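Side-chain contacts in imelysin-like protein (Psychrobacter arcticus, PDB 3PF0), which is of unknown function but belongs to the imelysin-like (peptidase M75) family and is a putative metalloendopeptidase: residues A[250-255]-A[328-333]; A[49-54]-A[225-230]. One frame throughout, in Å; residues are numbered along the deposited sequence.

Contact 1: residues A[250-255]-A[328-333]; sequences LGLSGK and ATQQEL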
ATOM      1  N   LEU A 250      11.114   2.214 -14.582  1.00 47.81           N
ATOM      2  CA  LEU A 250      10.880   2.537 -15.984  1.00 48.83           C
ATOM      3  C   LEU A 250      12.061   3.311 -16.602  1.00 57.09           C
ATOM      4  O   LEU A 250      12.050   3.579 -17.808  1.00 58.10           O
ATOM      5  CB  LEU A 250       9.559   3.318 -16.141  1.00 48.36           C
ATOM      6  CG  LEU A 250       8.292   2.648 -15.564  1.00 50.14           C
ATOM      7  CD1 LEU A 250       7.111   3.598 -15.592  1.00 50.12           C
ATOM      8  CD2 LEU A 250       7.968   1.343 -16.270  1.00 50.01           C
ATOM      9  N   GLY A 251      13.072   3.616 -15.781  1.00 55.10           N
ATOM     10  CA  GLY A 251      14.280   4.334 -16.178  1.00 56.78           C
ATOM     11  C   GLY A 251      14.000   5.651 -16.870  1.00 62.61           C
ATOM     12  O   GLY A 251      14.378   5.837 -18.030  1.00 63.70           O
ATOM     13  N   LEU A 252      13.302   6.556 -16.175  1.00 59.16           N
ATOM     14  CA  LEU A 252      12.919   7.860 -16.723  1.00 60.10           C
ATOM     15  C   LEU A 252      14.016   8.919 -16.521  1.00 66.47           C
ATOM     16  O   LEU A 252      14.116   9.845 -17.330  1.00 67.68           O
ATOM     17  CB  LEU A 252      11.592   8.346 -16.102  1.00 58.80           C
ATOM     18  CG  LEU A 252      10.372   7.411 -16.188  1.00 61.15           C
ATOM     19  CD1 LEU A 252       9.216   7.985 -15.428  1.00 60.56           C
ATOM     20  CD2 LEU A 252       9.941   7.156 -17.632  1.00 63.37           C
ATOM     21  N   SER A 253      14.823   8.786 -15.452  1.00 63.77           N
ATOM     22  CA  SER A 253      15.909   9.717 -15.109  1.00 65.52           C
ATOM     23  C   SER A 253      17.289   9.189 -15.535  1.00 70.29           C
ATOM     24  O   SER A 253      18.200   9.982 -15.799  1.00 71.95           O
ATOM     25  CB  SER A 253      15.912  10.008 -13.611  1.00 69.65           C
ATOM     26  OG  SER A 253      16.050   8.821 -12.845  1.00 80.00           O
ATOM     27  N   GLY A 254      17.423   7.865 -15.581  1.00 65.24           N
ATOM     28  CA  GLY A 254      18.650   7.174 -15.968  1.00 65.76           C
ATOM     29  C   GLY A 254      18.405   5.709 -16.258  1.00 67.82           C
ATOM     30  O   GLY A 254      17.357   5.360 -16.809  1.00 67.27           O
ATOM     31  N   LYS A 255      19.364   4.836 -15.888  1.00 62.51           N
ATOM     32  CA  LYS A 255      19.223   3.389 -16.083  1.00 60.34           C
ATOM     33  C   LYS A 255      18.188   2.839 -15.118  1.00 60.64           C
ATOM     34  O   LYS A 255      18.198   3.215 -13.940  1.00 59.19           O
ATOM     35  CB  LYS A 255      20.559   2.661 -15.893  1.00 63.05           C
ATOM     36  CG  LYS A 255      20.579   1.270 -16.518  1.00 72.88           C
ATOM     37  CD  LYS A 255      20.974   0.212 -15.512  1.00 79.05           C
ATOM     38  CE  LYS A 255      22.166  -0.586 -15.975  1.00 90.82           C
ATOM     39  NZ  LYS A 255      22.689  -1.465 -14.899  1.00 99.39           N
ATOM     40  N   ALA A 328       6.599   8.395 -23.330  1.00 55.60           N
ATOM     41  CA  ALA A 328       6.025   9.726 -23.116  1.00 55.85           C
ATOM     42  C   ALA A 328       4.859   9.679 -22.117  1.00 58.31           C
ATOM     43  O   ALA A 328       4.758  10.562 -21.264  1.00 58.15           O
ATOM     44  CB  ALA A 328       5.567  10.320 -24.441  1.00 58.20           C
ATOM     45  N   THR A 329       4.017   8.625 -22.189  1.00 53.71           N
ATOM     46  CA  THR A 329       2.865   8.426 -21.293  1.00 51.96           C
ATOM     47  C   THR A 329       3.341   8.121 -19.869  1.00 53.41           C
ATOM     48  O   THR A 329       2.709   8.551 -18.904  1.00 52.19           O
ATOM     49  CB  THR A 329       1.940   7.312 -21.816  1.00 58.51           C
ATOM     50  OG1 THR A 329       1.840   7.390 -23.239  1.00 57.84           O
ATOM     51  CG2 THR A 329       0.552   7.386 -21.212  1.00 57.53           C
ATOM     52  N   GLN A 330       4.452   7.381 -19.747  1.00 49.15           N
ATOM     53  CA  GLN A 330       5.063   7.029 -18.459  1.00 46.73           C
ATOM     54  C   GLN A 330       5.641   8.289 -17.813  1.00 49.37           C
ATOM     55  O   GLN A 330       5.540   8.458 -16.589  1.00 47.89           O
ATOM     56  CB  GLN A 330       6.152   5.962 -18.642  1.00 47.28           C
ATOM     57  CG  GLN A 330       5.634   4.581 -19.055  1.00 46.35           C
ATOM     58  CD  GLN A 330       6.763   3.639 -19.419  1.00 60.48           C
ATOM     59  OE1 GLN A 330       7.867   4.054 -19.794  1.00 57.00           O
ATOM     60  NE2 GLN A 330       6.512   2.344 -19.333  1.00 47.89           N
ATOM     61  N   GLN A 331       6.210   9.190 -18.653  1.00 46.26           N
ATOM     62  CA  GLN A 331       6.772  10.479 -18.242  1.00 46.89           C
ATOM     63  C   GLN A 331       5.652  11.399 -17.752  1.00 51.25           C
ATOM     64  O   GLN A 331       5.824  12.072 -16.736  1.00 51.31           O
ATOM     65  CB  GLN A 331       7.566  11.132 -19.395  1.00 49.90           C
ATOM     66  CG  GLN A 331       8.440  12.327 -18.968  1.00 61.03           C
ATOM     67  CD  GLN A 331       9.413  11.999 -17.852  1.00 75.99           C
ATOM     68  OE1 GLN A 331      10.249  11.097 -17.963  1.00 71.95           O
ATOM     69  NE2 GLN A 331       9.310  12.717 -16.742  1.00 64.80           N
ATOM     70  N   GLU A 332       4.499  11.400 -18.461  1.00 47.46           N
ATOM     71  CA  GLU A 332       3.294  12.159 -18.112  1.00 46.96           C
ATOM     72  C   GLU A 332       2.767  11.738 -16.735  1.00 48.17           C
ATOM     73  O   GLU A 332       2.388  12.593 -15.926  1.00 47.18           O
ATOM     74  CB  GLU A 332       2.216  11.917 -19.168  1.00 48.90           C
ATOM     75  CG  GLU A 332       1.849  13.133 -19.989  1.00 62.94           C
ATOM     76  CD  GLU A 332       0.563  12.936 -20.763  1.00 81.08           C
ATOM     77  OE1 GLU A 332       0.555  12.125 -21.719  1.00 72.03           O
ATOM     78  OE2 GLU A 332      -0.456  13.555 -20.377  1.00 77.08           O
ATOM     79  N   LEU A 333       2.751  10.411 -16.471  1.00 43.02           N
ATOM     80  CA  LEU A 333       2.307   9.851 -15.199  1.00 41.07           C
ATOM     81  C   LEU A 333       3.226  10.320 -14.075  1.00 45.27           C
ATOM     82  O   LEU A 333       2.724  10.754 -13.034  1.00 45.55           O
ATOM     83  CB  LEU A 333       2.221   8.309 -15.252  1.00 39.60           C
ATOM     84  CG  LEU A 333       1.841   7.588 -13.934  1.00 42.26           C
ATOM     85  CD1 LEU A 333       0.471   8.042 -13.400  1.00 43.09           C
ATOM     86  CD2 LEU A 333       1.858   6.090 -14.111  1.00 42.00           C
TER
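Leu250 lays both of its methyl groups over one face of the Gln330 carboxamide. CD1 sits almost directly above the amide carbon, with Leu250 CD1 3.8 Å from Gln330 CD, while the other branch drifts toward the nitrogen, Leu250 CD2 being 3.5 Å from Gln330 NE2. The amide that offers this flat surface is held at both ends by partners beyond the two segments: Gln330 OE1 accepts a hydrogen bond from Lys327 NZ, and Gln330 NE2 donates to Leu322 O. Lys327 NZ also bonds Leu250 O, so one ammonium group links the Leu250 carbonyl to the start of helix 327-351. Replacing Gln330 with an alanine would probably open a gap under the Leu250 methyls and leave the Leu322 carbonyl without this donor.

In this all-helical fold, residues 250-255 leave the C-terminal end of helix 225-250 and meet the first turns of helix 327-351. A Schellman motif makes the exit: Gly251 has positive phi (53°), and a CB there would clash with Gly254 O.

Beyond that turn, Leu252 points toward the helix and straddles two residues. Leu252 CD1 lies 3.9 Å from Gln330 O, and Leu252 CD2 lies 4.1 Å from Gln330 CB. Gln331 runs antiparallel alongside it; a kink at chi2 (55°) swings the amide oxygen back to the loop, Gln331 OE1 lying 3.6 Å from Leu252 CB. The nitrogen of that amide, Gln331 NE2, is hydrogen-bonded to Asp335 OD1 one turn further along the helix.

Contact 2: residues A[49-54]-A[225-230]; sequences ETEKTY and QGLNQW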
ATOM      1  N   GLU A  49      -9.443  20.582  19.728  1.00 52.70           N
ATOM      2  CA  GLU A  49     -10.603  19.704  19.639  1.00 51.81           C
ATOM      3  C   GLU A  49     -10.878  19.278  18.195  1.00 55.78           C
ATOM      4  O   GLU A  49     -11.131  18.091  17.970  1.00 55.17           O
ATOM      5  CB  GLU A  49     -11.841  20.366  20.260  1.00 54.91           C
ATOM      6  CG  GLU A  49     -12.812  19.379  20.902  1.00 65.43           C
ATOM      7  CD  GLU A  49     -12.254  18.438  21.957  1.00 89.44           C
ATOM      8  OE1 GLU A  49     -11.443  18.886  22.802  1.00 91.90           O
ATOM      9  OE2 GLU A  49     -12.641  17.247  21.946  1.00 82.33           O
ATOM     10  N   THR A  50     -10.803  20.223  17.219  1.00 52.36           N
ATOM     11  CA  THR A  50     -10.998  19.951  15.784  1.00 50.69           C
ATOM     12  C   THR A  50      -9.944  18.943  15.320  1.00 52.66           C
ATOM     13  O   THR A  50     -10.277  18.002  14.597  1.00 51.32           O
ATOM     14  CB  THR A  50     -10.950  21.264  14.965  1.00 56.01           C
ATOM     15  OG1 THR A  50     -12.064  22.069  15.331  1.00 51.85           O
ATOM     16  CG2 THR A  50     -10.958  21.037  13.441  1.00 53.70           C
ATOM     17  N   GLU A  51      -8.683  19.133  15.768  1.00 48.60           N
ATOM     18  CA  GLU A  51      -7.554  18.270  15.447  1.00 46.74           C
ATOM     19  C   GLU A  51      -7.765  16.879  16.036  1.00 49.13           C
ATOM     20  O   GLU A  51      -7.595  15.897  15.319  1.00 47.42           O
ATOM     21  CB  GLU A  51      -6.257  18.888  15.970  1.00 48.69           C
ATOM     22  CG  GLU A  51      -5.025  18.487  15.187  1.00 55.26           C
ATOM     23  CD  GLU A  51      -3.814  19.321  15.545  1.00 73.23           C
ATOM     24  OE1 GLU A  51      -3.796  20.525  15.200  1.00 64.86           O
ATOM     25  OE2 GLU A  51      -2.885  18.773  16.180  1.00 68.50           O
ATOM     26  N   LYS A  52      -8.170  16.797  17.326  1.00 46.31           N
ATOM     27  CA  LYS A  52      -8.460  15.539  18.024  1.00 44.91           C
ATOM     28  C   LYS A  52      -9.543  14.739  17.264  1.00 47.71           C
ATOM     29  O   LYS A  52      -9.354  13.544  17.018  1.00 45.31           O
ATOM     30  CB  LYS A  52      -8.899  15.825  19.473  1.00 47.98           C
ATOM     31  CG  LYS A  52      -9.235  14.588  20.301  1.00 51.02           C
ATOM     32  CD  LYS A  52      -9.764  14.970  21.671  1.00 59.93           C
ATOM     33  CE  LYS A  52     -10.001  13.772  22.551  1.00 63.53           C
ATOM     34  NZ  LYS A  52     -10.611  14.174  23.844  1.00 73.07           N
ATOM     35  N   THR A  53     -10.646  15.420  16.873  1.00 44.92           N
ATOM     36  CA  THR A  53     -11.794  14.866  16.138  1.00 44.16           C
ATOM     37  C   THR A  53     -11.340  14.335  14.762  1.00 45.95           C
ATOM     38  O   THR A  53     -11.737  13.226  14.387  1.00 44.27           O
ATOM     39  CB  THR A  53     -12.907  15.938  16.024  1.00 56.07           C
ATOM     40  OG1 THR A  53     -13.355  16.297  17.336  1.00 57.66           O
ATOM     41  CG2 THR A  53     -14.104  15.478  15.195  1.00 55.54           C
ATOM     42  N   TYR A  54     -10.500  15.104  14.028  1.00 41.74           N
ATOM     43  CA  TYR A  54     -10.006  14.691  12.709  1.00 40.04           C
ATOM     44  C   TYR A  54      -9.136  13.435  12.820  1.00 43.39           C
ATOM     45  O   TYR A  54      -9.382  12.480  12.085  1.00 41.62           O
ATOM     46  CB  TYR A  54      -9.257  15.828  11.989  1.00 41.44           C
ATOM     47  CG  TYR A  54      -8.613  15.404  10.684  1.00 41.73           C
ATOM     48  CD1 TYR A  54      -9.385  15.154   9.551  1.00 43.53           C
ATOM     49  CD2 TYR A  54      -7.235  15.254  10.582  1.00 41.63           C
ATOM     50  CE1 TYR A  54      -8.799  14.748   8.352  1.00 42.98           C
ATOM     51  CE2 TYR A  54      -6.637  14.841   9.391  1.00 41.72           C
ATOM     52  CZ  TYR A  54      -7.422  14.594   8.277  1.00 48.56           C
ATOM     53  OH  TYR A  54      -6.829  14.193   7.107  1.00 47.81           O
ATOM     54  N   GLN A 225       2.021  16.724  16.679  1.00 55.25           N
ATOM     55  CA  GLN A 225       2.758  15.478  16.402  1.00 52.96           C
ATOM     56  C   GLN A 225       1.959  14.511  15.508  1.00 52.65           C
ATOM     57  O   GLN A 225       2.516  13.959  14.556  1.00 50.20           O
ATOM     58  CB  GLN A 225       3.139  14.774  17.719  1.00 54.49           C
ATOM     59  CG  GLN A 225       4.126  13.614  17.547  1.00 73.30           C
ATOM     60  CD  GLN A 225       4.164  12.701  18.751  1.00 92.33           C
ATOM     61  OE1 GLN A 225       4.661  13.063  19.826  1.00 89.31           O
ATOM     62  NE2 GLN A 225       3.668  11.480  18.585  1.00 78.12           N
ATOM     63  N   GLY A 226       0.678  14.331  15.829  1.00 48.30           N
ATOM     64  CA  GLY A 226      -0.225  13.443  15.110  1.00 46.15           C
ATOM     65  C   GLY A 226      -0.518  13.876  13.690  1.00 47.72           C
ATOM     66  O   GLY A 226      -0.342  13.088  12.754  1.00 45.22           O
ATOM     67  N   LEU A 227      -0.968  15.135  13.530  1.00 44.13           N
ATOM     68  CA  LEU A 227      -1.296  15.726  12.238  1.00 43.72           C
ATOM     69  C   LEU A 227      -0.051  15.774  11.337  1.00 47.68           C
ATOM     70  O   LEU A 227      -0.148  15.458  10.146  1.00 46.31           O
ATOM     71  CB  LEU A 227      -1.881  17.130  12.444  1.00 45.37           C
ATOM     72  CG  LEU A 227      -2.695  17.714  11.287  1.00 50.42           C
ATOM     73  CD1 LEU A 227      -4.128  17.183  11.297  1.00 50.24           C
ATOM     74  CD2 LEU A 227      -2.701  19.234  11.346  1.00 52.40           C
ATOM     75  N   ASN A 228       1.122  16.100  11.921  1.00 44.69           N
ATOM     76  CA  ASN A 228       2.380  16.169  11.178  1.00 44.33           C
ATOM     77  C   ASN A 228       2.783  14.789  10.636  1.00 45.74           C
ATOM     78  O   ASN A 228       3.128  14.684   9.459  1.00 45.12           O
ATOM     79  CB  ASN A 228       3.510  16.759  12.031  1.00 45.48           C
ATOM     80  CG  ASN A 228       4.697  17.198  11.206  1.00 69.30           C
ATOM     81  OD1 ASN A 228       4.646  18.198  10.485  1.00 61.64           O
ATOM     82  ND2 ASN A 228       5.785  16.443  11.264  1.00 61.81           N
ATOM     83  N   GLN A 229       2.701  13.738  11.478  1.00 40.27           N
ATOM     84  CA  GLN A 229       3.060  12.373  11.106  1.00 38.11           C
ATOM     85  C   GLN A 229       2.117  11.821  10.047  1.00 41.38           C
ATOM     86  O   GLN A 229       2.586  11.167   9.117  1.00 41.24           O
ATOM     87  CB  GLN A 229       3.086  11.439  12.333  1.00 38.75           C
ATOM     88  CG  GLN A 229       3.864  10.140  12.059  1.00 43.01           C
ATOM     89  CD  GLN A 229       4.396   9.437  13.280  1.00 58.53           C
ATOM     90  OE1 GLN A 229       3.780   9.409  14.355  1.00 51.84           O
ATOM     91  NE2 GLN A 229       5.527   8.781  13.107  1.00 51.46           N
ATOM     92  N   TRP A 230       0.803  12.065  10.198  1.00 38.02           N
ATOM     93  CA  TRP A 230      -0.238  11.598   9.286  1.00 36.73           C
ATOM     94  C   TRP A 230      -0.034  12.149   7.853  1.00 38.98           C
ATOM     95  O   TRP A 230      -0.010  11.360   6.910  1.00 36.81           O
ATOM     96  CB  TRP A 230      -1.634  11.967   9.833  1.00 36.16           C
ATOM     97  CG  TRP A 230      -2.770  11.867   8.847  1.00 37.07           C
ATOM     98  CD1 TRP A 230      -3.555  12.888   8.406  1.00 40.91           C
ATOM     99  CD2 TRP A 230      -3.237  10.683   8.178  1.00 36.09           C
ATOM    100  NE1 TRP A 230      -4.498  12.416   7.521  1.00 40.15           N
ATOM    101  CE2 TRP A 230      -4.331  11.065   7.366  1.00 40.51           C
ATOM    102  CE3 TRP A 230      -2.824   9.337   8.167  1.00 36.51           C
ATOM    103  CZ2 TRP A 230      -5.026  10.152   6.562  1.00 39.18           C
ATOM    104  CZ3 TRP A 230      -3.508   8.435   7.367  1.00 37.48           C
ATOM    105  CH2 TRP A 230      -4.603   8.841   6.585  1.00 38.54           C
TER
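Tyr54 and Trp230 join two helices near their N-terminal ends, helix 48-84 and helix 225-250, in a buried helix-helix packing contact. The axes of the two segments, 49-54 and 225-230, approach to 10.4 Å and cross at 47°.

The apolar part centres on Leu227, which runs roughly perpendicular to the tyrosine side chain with one methyl beside its ring: Tyr54 CD2 lies 3.7 Å from Leu227 CD1, and Glu51 CG brushes the same methyl at 4.2 Å. Val287, Leu288 and Ile291 of helix 286-292 also touch the Tyr54 side chain, while Val58 and Val63 pack on Trp230.

As an aromatic pair, the Tyr54 ring and the five-membered ring of Trp230 meet obliquely, Tyr54 CE2 3.8 Å from Trp230 CD1. One carboxylate oxygen, Glu51 OE2, is buried by the contact with no partner in the model, a setting that might raise the pKa of this acid.

A single hydrogen bond supplies the polar link. Tyr54 and Trp230 both carry CG opposite the backbone N, extending each side chain from its helix so that hydroxyl and indole meet between them. Trp230 NE1 donates to Tyr54 OH over 3.0 Å, with an N-H...O angle of 152°. The hydroxyl oxygen lies 16° out of the indole plane.

In the fold
Helix 225-250 connects the two contacts: its opening turns pack on helix 48-84 in contact 2, and the loop leaving its far end meets helix 327-351 in contact 1. The centres are 36 Å apart and the nearest atoms about 20 Å, so the two do not touch. Each centre lies 22 Å from the centre of the chain. Along the sequence they come in series, contact 2 (49-54 with 225-230) closing before contact 1 (250-255 with 328-333) opens. One long helix is thus anchored at its start to an N-terminal helix and just past its end to a C-terminal one, joining distant parts of the single-chain helical fold.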